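SufE-like protein 1, chloroplastic/mitochondrial (Arabidopsis thaliana, PDB 4PUI) activates the cysteine desulfurase NFS2, helping mobilise sulfur for iron-sulfur cluster assembly, its BolA domain being the part crystallised. Local coordinates at residues R6-R9 against I10-L14. Sequence-based numbering, arbitrary orientation.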
loop_
_atom_site.group_PDB
_atom_site.type_symbol
_atom_site.label_atom_id
_atom_site.label_comp_id
_atom_site.label_asym_id
_atom_site.label_seq_id
_atom_site.Cartn_x
_atom_site.Cartn_y
_atom_site.Cartn_z
ATOM N N ARG A 6 -2.334 -7.002 -9.947
ATOM C CA ARG A 6 -1.834 -6.890 -8.571
ATOM C C ARG A 6 -2.201 -5.534 -7.962
ATOM O O ARG A 6 -2.648 -5.472 -6.820
ATOM C CB ARG A 6 -0.311 -7.074 -8.475
ATOM C CG ARG A 6 0.260 -6.620 -7.128
ATOM C CD ARG A 6 1.703 -7.088 -6.886
ATOM N NE ARG A 6 1.751 -8.539 -6.814
ATOM C CZ ARG A 6 2.523 -9.314 -7.564
ATOM N NH1 ARG A 6 3.361 -8.786 -8.444
ATOM N NH2 ARG A 6 2.462 -10.632 -7.420
ATOM N N GLY A 7 -1.993 -4.459 -8.717
ATOM C CA GLY A 7 -2.341 -3.121 -8.245
ATOM C C GLY A 7 -3.798 -3.054 -7.806
ATOM O O GLY A 7 -4.127 -2.463 -6.778
ATOM N N MET A 8 -4.676 -3.660 -8.598
ATOM C CA MET A 8 -6.100 -3.676 -8.281
ATOM C C MET A 8 -6.367 -4.462 -7.000
ATOM O O MET A 8 -7.168 -4.037 -6.157
ATOM C CB MET A 8 -6.916 -4.234 -9.454
ATOM C CG MET A 8 -6.931 -3.321 -10.662
ATOM S SD MET A 8 -7.492 -1.651 -10.222
ATOM C CE MET A 8 -9.261 -1.889 -10.100
ATOM N N ARG A 9 -5.691 -5.601 -6.843
ATOM C CA ARG A 9 -5.826 -6.374 -5.610
ATOM C C ARG A 9 -5.353 -5.600 -4.382
ATOM O O ARG A 9 -5.987 -5.674 -3.322
ATOM C CB ARG A 9 -5.054 -7.700 -5.686
ATOM C CG ARG A 9 -5.663 -8.719 -6.594
ATOM C CD ARG A 9 -5.042 -10.100 -6.367
ATOM N NE ARG A 9 -3.591 -10.107 -6.519
ATOM C CZ ARG A 9 -2.961 -10.406 -7.649
ATOM N NH1 ARG A 9 -3.654 -10.704 -8.730
ATOM N NH2 ARG A 9 -1.635 -10.398 -7.702
ATOM N N ILE A 10 -4.235 -4.882 -4.525
ATOM C CA ILE A 10 -3.683 -4.088 -3.427
ATOM C C ILE A 10 -4.679 -3.001 -3.036
ATOM O O ILE A 10 -4.986 -2.833 -1.857
ATOM C CB ILE A 10 -2.319 -3.462 -3.812
ATOM C CG1 ILE A 10 -1.223 -4.536 -3.860
ATOM C CG2 ILE A 10 -1.919 -2.347 -2.837
ATOM C CD1 ILE A 10 0.095 -4.001 -4.426
ATOM N N ARG A 11 -5.208 -2.294 -4.023
ATOM C CA ARG A 11 -6.192 -1.248 -3.749
ATOM C C ARG A 11 -7.427 -1.830 -3.051
ATOM O O ARG A 11 -7.917 -1.275 -2.075
ATOM C CB ARG A 11 -6.595 -0.534 -5.039
ATOM C CG ARG A 11 -7.777 0.406 -4.860
ATOM C CD ARG A 11 -7.969 1.322 -6.057
ATOM N NE ARG A 11 -7.147 2.520 -5.962
ATOM C CZ ARG A 11 -7.454 3.585 -5.219
ATOM N NH1 ARG A 11 -8.569 3.606 -4.488
ATOM N NH2 ARG A 11 -6.644 4.633 -5.204
ATOM N N GLU A 12 -7.922 -2.958 -3.538
ATOM C CA GLU A 12 -9.132 -3.531 -2.946
ATOM C C GLU A 12 -8.905 -4.005 -1.505
ATOM O O GLU A 12 -9.785 -3.851 -0.642
ATOM C CB GLU A 12 -9.681 -4.662 -3.821
ATOM C CG GLU A 12 -10.455 -4.148 -5.023
ATOM C CD GLU A 12 -10.755 -5.227 -6.044
ATOM O OE1 GLU A 12 -10.981 -6.385 -5.633
ATOM O OE2 GLU A 12 -10.764 -4.910 -7.256
ATOM N N LYS A 13 -7.738 -4.582 -1.251
ATOM C CA LYS A 13 -7.402 -5.074 0.083
ATOM C C LYS A 13 -7.330 -3.909 1.074
ATOM O O LYS A 13 -7.857 -3.989 2.181
ATOM C CB LYS A 13 -6.080 -5.836 0.056
ATOM C CG LYS A 13 -5.607 -6.379 1.414
ATOM C CD LYS A 13 -6.524 -7.470 1.937
ATOM C CE LYS A 13 -6.009 -8.057 3.243
ATOM N NZ LYS A 13 -5.247 -9.324 3.054
ATOM N N LEU A 14 -6.674 -2.830 0.675
ATOM C CA LEU A 14 -6.557 -1.685 1.572
ATOM C C LEU A 14 -7.896 -1.001 1.800
ATOM O O LEU A 14 -8.180 -0.560 2.915
ATOM C CB LEU A 14 -5.535 -0.690 1.038
ATOM C CG LEU A 14 -4.131 -1.279 0.883
ATOM C CD1 LEU A 14 -3.220 -0.289 0.187
ATOM C CD2 LEU A 14 -3.550 -1.696 2.232
HETATM O O HOH W 1 -9.041 -2.067 -6.913
#
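Ile10 and Arg6 meet one turn apart on helix 5-18, where the CD1 methyl of Ile10 lies 3.8 Å from Arg6 CG and the two side chains run at a slant. With CG1 opposite the carbonyl carbon (chi1 -72°), the longer branch of Ile10 turns back toward the preceding turn, and its CG1 rests 3.4 Å from Arg6 O. The same oxygen accepts a hydrogen bond from Ile10 N (2.9 Å), nearly in line with its C=O bond. Regular i to i+4 bonds continue from Arg11 N to Gly7 O, Glu12 N to Met8 O and Lys13 N to Arg9 O. On the solvent side a water 2.8 Å from Met8 O can donate to it and, more weakly, to Glu12 OE2, though perhaps not to both at once. Arg9 folds back over the preceding turn, so that Arg6 CA sits 3.6 Å above one face of its guanidinium plane, off toward the rim. Glu78 of helix 76-79 forms salt bridges with Arg6 NE and Arg9 NE, which probably hold the two arginines in place. Replacing Ile10 by an alanine would probably open a gap beside Arg6 CG. In this BolA domain the helix packs on one face of the sheet, with Ile10 on Phe50 and Leu52 of strand 49-55 and Val25 of strand 22-27, while Lys13 NZ reaches Leu74 O of helix 64-74.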